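Long-range contacts in glycinin A3B4 subunit (Glycine max, PDB 2D5F), which is an 11S globulin of soybean that assembles into hexamers and probably serves the seed as a store of nitrogen and amino acids: residues 66-71 / 367-372; 120-125 / 333-338; 354-359 / 446-451. All blocks are in the same frame, centred on the assembly; numbering follows the deposited sequence.

How the interactions relate
From the N terminus, strand 67-73 of the first cupin domain opens interaction 1 and strand 121-125, its neighbour in the same sheet, opens interaction 2. Interaction 2 closes first, when 333-338 adds a last strand to that sheet, so it is nested within the loop that interaction 1 closes. The chain then enters the second cupin sheet, and 354-359 opens interaction 3. Segment 367-372 closes interaction 1 before 446-451 closes interaction 3, so these two cross, whereas interactions 2 and 3 follow in series. Interaction 1 packs the sheets of the two cupin domains together, interaction 2 borders this junction, and interaction 3 joins two loops of the second domain.

Interaction 1: residues 66-71 / 367-372; sequences PQMIIV and LSAQYV
Met-68 and Leu-367 meet where a sheet of one cupin domain packs on a sheet of the other, the interface inside the bicupin fold of an 11S globulin. Strands 67-71 and 368-372 face each other as sandwich layers, their axes 9.2 Å apart and inclined by only 19°, so side chains rather than backbone bonds fill the space between. The dense part surrounds Met-68. With CG anti to the backbone N (chi1 177°) its chain reaches straight across, then bends at the sulfur; Met-68 SD lies 3.8 Å from Ala-369 CB, and the methyl CE turns over the backbone of Ser-368. A flexible thioether suits this path, and the small Ala-369 lets the sulfur come close. At its base, Met-68 CB rests on Leu-367 CD1 at 4.1 Å, the same methyl that meets Pro-66 CG. The other end is sparser, though equally buried: across the two segments Ile-70 meets Tyr-371 alone, the side chains crossing at about a right angle. The phenol oxygen of Tyr-371 is held elsewhere, by Glu-440 and Thr-395, and its ring carbons meet the isoleucine, Ile-70 CD1 coming obliquely to Tyr-371 CD2 at 4.0 Å.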
loop_
_atom_site.group_PDB
_atom_site.type_symbol
_atom_site.label_atom_id
_atom_site.label_comp_id
_atom_site.label_asym_id
_atom_site.label_seq_id
_atom_site.Cartn_x
_atom_site.Cartn_y
_atom_site.Cartn_z
ATOM N N PRO B 66 6.314 -10.803 18.307
ATOM C CA PRO B 66 6.746 -9.536 18.894
ATOM C C PRO B 66 6.406 -9.430 20.374
ATOM O O PRO B 66 5.563 -10.166 20.886
ATOM C CB PRO B 66 6.033 -8.491 18.038
ATOM C CG PRO B 66 4.819 -9.180 17.567
ATOM C CD PRO B 66 5.260 -10.599 17.298
ATOM N N GLN B 67 7.116 -8.540 21.060
ATOM C CA GLN B 67 6.877 -8.284 22.474
ATOM C C GLN B 67 6.707 -6.781 22.603
ATOM O O GLN B 67 7.392 -6.011 21.926
ATOM C CB GLN B 67 8.074 -8.690 23.343
ATOM C CG GLN B 67 8.395 -10.168 23.401
ATOM C CD GLN B 67 9.608 -10.452 24.278
ATOM O OE1 GLN B 67 9.616 -10.130 25.467
ATOM N NE2 GLN B 67 10.639 -11.050 23.690
ATOM N N MET B 68 5.774 -6.367 23.447
ATOM C CA MET B 68 5.580 -4.950 23.710
ATOM C C MET B 68 5.842 -4.845 25.204
ATOM O O MET B 68 5.153 -5.468 26.002
ATOM C CB MET B 68 4.166 -4.500 23.387
ATOM C CG MET B 68 3.940 -3.041 23.734
ATOM S SD MET B 68 2.404 -2.418 23.076
ATOM C CE MET B 68 3.003 -1.677 21.579
ATOM N N ILE B 69 6.854 -4.071 25.570
ATOM C CA ILE B 69 7.244 -3.933 26.964
ATOM C C ILE B 69 7.055 -2.524 27.510
ATOM O O ILE B 69 7.334 -1.537 26.827
ATOM C CB ILE B 69 8.726 -4.296 27.130
ATOM C CG1 ILE B 69 9.013 -5.624 26.428
ATOM C CG2 ILE B 69 9.089 -4.388 28.607
ATOM C CD1 ILE B 69 10.490 -5.920 26.275
ATOM N N ILE B 70 6.560 -2.430 28.737
ATOM C CA ILE B 70 6.417 -1.134 29.371
ATOM C C ILE B 70 7.336 -1.156 30.586
ATOM O O ILE B 70 7.291 -2.081 31.395
ATOM C CB ILE B 70 4.964 -0.822 29.815
ATOM C CG1 ILE B 70 4.926 0.593 30.408
ATOM C CG2 ILE B 70 4.464 -1.854 30.815
ATOM C CD1 ILE B 70 3.545 1.124 30.689
ATOM N N VAL B 71 8.206 -0.158 30.673
ATOM C CA VAL B 71 9.138 -0.048 31.784
ATOM C C VAL B 71 8.401 0.692 32.878
ATOM O O VAL B 71 8.062 1.859 32.709
ATOM C CB VAL B 71 10.386 0.768 31.397
ATOM C CG1 VAL B 71 11.349 0.827 32.565
ATOM C CG2 VAL B 71 11.057 0.154 30.188
ATOM N N LEU B 367 0.252 -4.744 17.256
ATOM C CA LEU B 367 0.104 -4.376 18.657
ATOM C C LEU B 367 0.016 -2.878 18.882
ATOM O O LEU B 367 0.591 -2.094 18.144
ATOM C CB LEU B 367 1.275 -4.916 19.474
ATOM C CG LEU B 367 1.326 -6.411 19.772
ATOM C CD1 LEU B 367 2.699 -6.759 20.304
ATOM C CD2 LEU B 367 0.243 -6.775 20.787
ATOM N N SER B 368 -0.719 -2.495 19.917
ATOM C CA SER B 368 -0.851 -1.098 20.304
ATOM C C SER B 368 -1.128 -1.083 21.798
ATOM O O SER B 368 -1.240 -2.133 22.429
ATOM C CB SER B 368 -1.980 -0.405 19.532
ATOM O OG SER B 368 -3.207 -1.071 19.699
ATOM N N ALA B 369 -1.232 0.104 22.374
ATOM C CA ALA B 369 -1.488 0.195 23.801
ATOM C C ALA B 369 -2.026 1.547 24.212
ATOM O O ALA B 369 -2.026 2.496 23.433
ATOM C CB ALA B 369 -0.202 -0.096 24.576
ATOM N N GLN B 370 -2.505 1.607 25.448
ATOM C CA GLN B 370 -2.995 2.846 26.019
ATOM C C GLN B 370 -2.500 2.900 27.455
ATOM O O GLN B 370 -2.246 1.865 28.075
ATOM C CB GLN B 370 -4.525 2.910 25.994
ATOM C CG GLN B 370 -5.103 3.144 24.604
ATOM C CD GLN B 370 -6.600 3.367 24.622
ATOM O OE1 GLN B 370 -7.341 2.578 25.193
ATOM N NE2 GLN B 370 -7.053 4.448 23.988
ATOM N N TYR B 371 -2.306 4.111 27.959
ATOM C CA TYR B 371 -1.903 4.278 29.343
ATOM C C TYR B 371 -3.015 5.125 29.921
ATOM O O TYR B 371 -3.331 6.197 29.394
ATOM C CB TYR B 371 -0.567 4.995 29.479
ATOM C CG TYR B 371 -0.028 4.883 30.883
ATOM C CD1 TYR B 371 -0.086 5.961 31.772
ATOM C CD2 TYR B 371 0.483 3.678 31.346
ATOM C CE1 TYR B 371 0.353 5.828 33.097
ATOM C CE2 TYR B 371 0.922 3.535 32.658
ATOM C CZ TYR B 371 0.853 4.606 33.526
ATOM O OH TYR B 371 1.270 4.434 34.827
ATOM N N VAL B 372 -3.634 4.623 30.978
ATOM C CA VAL B 372 -4.745 5.318 31.596
ATOM C C VAL B 372 -4.459 5.703 33.040
ATOM O O VAL B 372 -3.941 4.899 33.821
ATOM C CB VAL B 372 -6.013 4.432 31.561
ATOM C CG1 VAL B 372 -7.177 5.151 32.221
ATOM C CG2 VAL B 372 -6.361 4.076 30.104
#

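Interaction 2: residues 120-125 / 333-338; sequences GDVLVI and ENIARP
Val-122 and Glu-333 form a hydrogen-bonded antiparallel pair that brings strand 332-334 to the margin of a sheet in the first cupin domain, just before the chain turns into the second. Val-122 N gives a bond of 2.7 Å to Glu-333 O, and Glu-333 N returns one of 3.0 Å to Val-122 O. The next pair, Asp-121 with Asn-334, is a non-hydrogen-bonded one, and there the carboxylate swings over its neighbour, Asp-121 OD2 lying 3.1 Å from Asn-334 CA. Beyond it the strand ends in a turn around the carbonyl of Gly-120. Ile-335 N approaches Gly-120 O at 2.8 Å on a nearly straight N-H line (173°) but tilted from the carbonyl plane, while Ala-336 N uses a lone pair in that plane, 3.2 Å from Gly-120 O. Glycine suits this place: its phi of 100° would press a beta carbon against the preceding carbonyl oxygen, and such a carbon would also crowd Ala-336. On the face shared by Val-122 and Glu-333, the valine sets CG1 anti to the backbone N (chi1 166°) and turns CG2 toward Ile-335, where the two branched chains pack, Val-122 CG2 to Ile-335 CG2 at 3.5 Å; Ile-335 continues onto Ile-70 and Tyr-371. The other carboxylate oxygen of Asp-121, OD1, is held by Asn-118 N, while Glu-333 turns to salt bridges with Lys-330 and Arg-340. A water donates a hydrogen bond to Asp-121 OD2 at 2.8 Å and weakly accepts one from Arg-337 NH1. One carbonyl gripped by two N-H groups fixes the turn, and the arginine, with the water between, probably helps to balance the carboxylate's charge.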
loop_
_atom_site.group_PDB
_atom_site.type_symbol
_atom_site.label_atom_id
_atom_site.label_comp_id
_atom_site.label_asym_id
_atom_site.label_seq_id
_atom_site.Cartn_x
_atom_site.Cartn_y
_atom_site.Cartn_z
ATOM N N GLY B 120 7.974 4.507 32.124
ATOM C CA GLY B 120 6.920 5.154 31.365
ATOM C C GLY B 120 7.088 4.902 29.877
ATOM O O GLY B 120 6.194 5.195 29.080
ATOM N N ASP B 121 8.242 4.359 29.502
ATOM C CA ASP B 121 8.538 4.054 28.104
ATOM C C ASP B 121 8.057 2.667 27.708
ATOM O O ASP B 121 8.023 1.747 28.521
ATOM C CB ASP B 121 10.046 4.105 27.828
ATOM C CG ASP B 121 10.587 5.517 27.724
ATOM O OD1 ASP B 121 11.823 5.647 27.609
ATOM O OD2 ASP B 121 9.799 6.487 27.748
ATOM N N VAL B 122 7.688 2.537 26.443
ATOM C CA VAL B 122 7.258 1.267 25.888
ATOM C C VAL B 122 8.358 0.877 24.917
ATOM O O VAL B 122 8.878 1.730 24.190
ATOM C CB VAL B 122 5.933 1.397 25.119
ATOM C CG1 VAL B 122 5.691 0.143 24.268
ATOM C CG2 VAL B 122 4.788 1.588 26.098
ATOM N N LEU B 123 8.728 -0.397 24.927
ATOM C CA LEU B 123 9.760 -0.906 24.030
ATOM C C LEU B 123 9.096 -1.991 23.194
ATOM O O LEU B 123 8.183 -2.672 23.666
ATOM C CB LEU B 123 10.921 -1.525 24.827
ATOM C CG LEU B 123 11.484 -0.775 26.044
ATOM C CD1 LEU B 123 12.541 -1.640 26.726
ATOM C CD2 LEU B 123 12.081 0.551 25.613
ATOM N N VAL B 124 9.550 -2.157 21.960
ATOM C CA VAL B 124 8.987 -3.178 21.085
ATOM C C VAL B 124 10.101 -4.076 20.575
ATOM O O VAL B 124 11.095 -3.584 20.043
ATOM C CB VAL B 124 8.274 -2.533 19.868
ATOM C CG1 VAL B 124 7.684 -3.608 18.977
ATOM C CG2 VAL B 124 7.192 -1.574 20.347
ATOM N N ILE B 125 9.948 -5.387 20.746
ATOM C CA ILE B 125 10.952 -6.339 20.268
ATOM C C ILE B 125 10.423 -7.040 19.014
ATOM O O ILE B 125 9.398 -7.715 19.070
ATOM C CB ILE B 125 11.253 -7.447 21.296
ATOM C CG1 ILE B 125 11.493 -6.853 22.693
ATOM C CG2 ILE B 125 12.461 -8.254 20.828
ATOM C CD1 ILE B 125 12.631 -5.859 22.763
ATOM N N GLU B 333 9.043 4.340 22.718
ATOM C CA GLU B 333 8.309 5.587 22.815
ATOM C C GLU B 333 7.782 5.738 24.237
ATOM O O GLU B 333 7.374 4.753 24.855
ATOM C CB GLU B 333 7.119 5.546 21.849
ATOM C CG GLU B 333 6.449 6.884 21.597
ATOM C CD GLU B 333 7.309 7.794 20.740
ATOM O OE1 GLU B 333 7.799 7.321 19.693
ATOM O OE2 GLU B 333 7.494 8.975 21.105
ATOM N N ASN B 334 7.790 6.957 24.765
ATOM C CA ASN B 334 7.246 7.155 26.098
ATOM C C ASN B 334 5.735 7.111 25.944
ATOM O O ASN B 334 5.200 7.630 24.967
ATOM C CB ASN B 334 7.620 8.513 26.679
ATOM C CG ASN B 334 6.994 8.736 28.043
ATOM O OD1 ASN B 334 7.509 8.259 29.061
ATOM N ND2 ASN B 334 5.858 9.430 28.070
ATOM N N ILE B 335 5.043 6.486 26.889
ATOM C CA ILE B 335 3.585 6.428 26.806
ATOM C C ILE B 335 2.904 7.013 28.040
ATOM O O ILE B 335 1.774 7.489 27.956
ATOM C CB ILE B 335 3.075 4.970 26.633
ATOM C CG1 ILE B 335 1.578 4.975 26.295
ATOM C CG2 ILE B 335 3.298 4.179 27.923
ATOM C CD1 ILE B 335 0.980 3.585 26.083
ATOM N N ALA B 336 3.599 6.992 29.175
ATOM C CA ALA B 336 3.027 7.452 30.434
ATOM C C ALA B 336 3.130 8.920 30.835
ATOM O O ALA B 336 2.373 9.354 31.701
ATOM C CB ALA B 336 3.550 6.579 31.571
ATOM N N ARG B 337 4.043 9.685 30.238
ATOM C CA ARG B 337 4.175 11.100 30.595
ATOM C C ARG B 337 2.850 11.840 30.460
ATOM O O ARG B 337 2.185 11.758 29.432
ATOM C CB ARG B 337 5.217 11.810 29.723
ATOM C CG ARG B 337 6.648 11.699 30.214
ATOM C CD ARG B 337 7.511 12.783 29.574
ATOM N NE ARG B 337 7.545 12.667 28.119
ATOM C CZ ARG B 337 8.488 12.017 27.439
ATOM N NH1 ARG B 337 9.489 11.426 28.082
ATOM N NH2 ARG B 337 8.422 11.949 26.115
ATOM N N PRO B 338 2.468 12.599 31.497
ATOM C CA PRO B 338 1.221 13.370 31.527
ATOM C C PRO B 338 0.953 14.180 30.262
ATOM O O PRO B 338 -0.159 14.180 29.749
ATOM C CB PRO B 338 1.409 14.275 32.746
ATOM C CG PRO B 338 2.247 13.437 33.654
ATOM C CD PRO B 338 3.276 12.867 32.701
HETATM O O HOH W 1 10.857 8.987 28.248
#

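Interaction 3: residues 354-359 / 446-451; sequences LNSLTL and THHNAV
At the edge of the His-448 imidazole sits Ser-356 OG, in the ring plane and 2.7 Å from His-448 ND1, in a hydrogen bond that either could donate. The serine hydroxyl sits between the backbone N and the carbonyl carbon (chi1 56°), which turns it to the histidine while Ser-356 N bonds His-448 O at 2.9 Å, almost in line with the C=O bond. A small hydroxyl residue suits this double grip, since its backbone and side chain serve the same partner. Beside it, Asn-355 and Asn-449 run side by side, pointing the same way, with amide planes 74° apart. Asn-355 OD1 accepts from Leu-357 N at 2.8 Å, an Asx turn, and its ND2 reaches a water that donates to Ala-450 O. Replacing Asn-355 by an alanine would probably leave Leu-357 N without that acceptor and break the water link to Ala-450 O. His-447 ND1 accepts a hydrogen bond from Asn-449 N, shaping the facing loop. Asn-325 of a neighbouring subunit packs on Leu-357 and Asn-449. Ser-368 of the adjoining strand bonds His-447 O, and the paired loops lie where strand 349-354 leads toward helix 362-365 and strand 438-445 toward strand 452-454.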
loop_
_atom_site.group_PDB
_atom_site.type_symbol
_atom_site.label_atom_id
_atom_site.label_comp_id
_atom_site.label_asym_id
_atom_site.label_seq_id
_atom_site.Cartn_x
_atom_site.Cartn_y
_atom_site.Cartn_z
ATOM N N LEU B 354 -0.862 4.688 22.035
ATOM C CA LEU B 354 0.378 4.421 21.316
ATOM C C LEU B 354 0.041 3.341 20.296
ATOM O O LEU B 354 -0.266 2.212 20.660
ATOM C CB LEU B 354 1.468 3.918 22.269
ATOM C CG LEU B 354 2.752 3.342 21.647
ATOM C CD1 LEU B 354 3.332 4.318 20.637
ATOM C CD2 LEU B 354 3.775 3.058 22.747
ATOM N N ASN B 355 0.070 3.703 19.021
ATOM C CA ASN B 355 -0.248 2.762 17.961
ATOM C C ASN B 355 0.698 2.966 16.781
ATOM O O ASN B 355 1.715 3.652 16.902
ATOM C CB ASN B 355 -1.703 2.946 17.512
ATOM C CG ASN B 355 -2.024 4.387 17.161
ATOM O OD1 ASN B 355 -1.190 5.100 16.599
ATOM N ND2 ASN B 355 -3.236 4.823 17.481
ATOM N N SER B 356 0.350 2.381 15.639
ATOM C CA SER B 356 1.184 2.473 14.452
ATOM C C SER B 356 1.318 3.884 13.880
ATOM O O SER B 356 2.209 4.138 13.071
ATOM C CB SER B 356 0.677 1.503 13.375
ATOM O OG SER B 356 -0.679 1.737 13.068
ATOM N N LEU B 357 0.450 4.801 14.299
ATOM C CA LEU B 357 0.537 6.176 13.812
ATOM C C LEU B 357 1.618 6.933 14.577
ATOM O O LEU B 357 2.026 8.026 14.179
ATOM C CB LEU B 357 -0.805 6.901 13.952
ATOM C CG LEU B 357 -2.027 6.313 13.242
ATOM C CD1 LEU B 357 -3.169 7.301 13.387
ATOM C CD2 LEU B 357 -1.742 6.064 11.768
ATOM N N THR B 358 2.075 6.356 15.683
ATOM C CA THR B 358 3.140 6.970 16.470
ATOM C C THR B 358 4.426 6.174 16.309
ATOM O O THR B 358 5.502 6.738 16.124
ATOM C CB THR B 358 2.795 7.013 17.953
ATOM O OG1 THR B 358 1.756 7.976 18.176
ATOM C CG2 THR B 358 4.039 7.381 18.765
ATOM N N LEU B 359 4.302 4.856 16.386
ATOM C CA LEU B 359 5.440 3.961 16.242
ATOM C C LEU B 359 5.096 3.064 15.049
ATOM O O LEU B 359 4.472 2.015 15.207
ATOM C CB LEU B 359 5.601 3.144 17.529
ATOM C CG LEU B 359 6.973 2.570 17.861
ATOM C CD1 LEU B 359 8.031 3.672 17.802
ATOM C CD2 LEU B 359 6.918 1.941 19.252
ATOM N N THR B 446 -4.215 -6.234 20.956
ATOM C CA THR B 446 -3.688 -7.022 19.845
ATOM C C THR B 446 -4.053 -6.590 18.420
ATOM O O THR B 446 -4.511 -7.389 17.598
ATOM C CB THR B 446 -4.025 -8.523 20.036
ATOM O OG1 THR B 446 -5.428 -8.679 20.275
ATOM C CG2 THR B 446 -3.254 -9.083 21.227
ATOM N N HIS B 447 -3.834 -5.311 18.147
ATOM C CA HIS B 447 -4.058 -4.735 16.833
ATOM C C HIS B 447 -3.162 -3.502 16.779
ATOM O O HIS B 447 -3.023 -2.795 17.781
ATOM C CB HIS B 447 -5.529 -4.366 16.637
ATOM C CG HIS B 447 -5.876 -4.012 15.223
ATOM N ND1 HIS B 447 -5.528 -2.808 14.647
ATOM C CD2 HIS B 447 -6.514 -4.718 14.259
ATOM C CE1 HIS B 447 -5.938 -2.787 13.390
ATOM N NE2 HIS B 447 -6.538 -3.935 13.130
ATOM N N HIS B 448 -2.548 -3.254 15.618
ATOM C CA HIS B 448 -1.628 -2.126 15.429
ATOM C C HIS B 448 -2.292 -0.761 15.561
ATOM O O HIS B 448 -1.625 0.242 15.805
ATOM C CB HIS B 448 -0.930 -2.234 14.061
ATOM C CG HIS B 448 -1.793 -1.844 12.896
ATOM N ND1 HIS B 448 -1.915 -0.539 12.459
ATOM C CD2 HIS B 448 -2.573 -2.588 12.073
ATOM C CE1 HIS B 448 -2.730 -0.497 11.419
ATOM N NE2 HIS B 448 -3.142 -1.728 11.165
ATOM N N ASN B 449 -3.607 -0.732 15.394
ATOM C CA ASN B 449 -4.379 0.504 15.492
ATOM C C ASN B 449 -5.747 0.157 16.089
ATOM O O ASN B 449 -6.783 0.317 15.449
ATOM C CB ASN B 449 -4.537 1.130 14.099
ATOM C CG ASN B 449 -5.127 2.530 14.147
ATOM O OD1 ASN B 449 -5.184 3.159 15.205
ATOM N ND2 ASN B 449 -5.554 3.031 12.995
ATOM N N ALA B 450 -5.728 -0.337 17.323
ATOM C CA ALA B 450 -6.942 -0.730 18.020
ATOM C C ALA B 450 -7.853 0.477 18.220
ATOM O O ALA B 450 -7.398 1.556 18.588
ATOM C CB ALA B 450 -6.585 -1.354 19.362
ATOM N N VAL B 451 -9.142 0.300 17.960
ATOM C CA VAL B 451 -10.080 1.398 18.119
ATOM C C VAL B 451 -11.156 1.016 19.112
ATOM O O VAL B 451 -11.640 -0.110 19.114
ATOM C CB VAL B 451 -10.748 1.784 16.769
ATOM C CG1 VAL B 451 -9.687 2.158 15.756
ATOM C CG2 VAL B 451 -11.574 0.640 16.242
HETATM O O HOH W 2 -4.869 2.495 18.801
#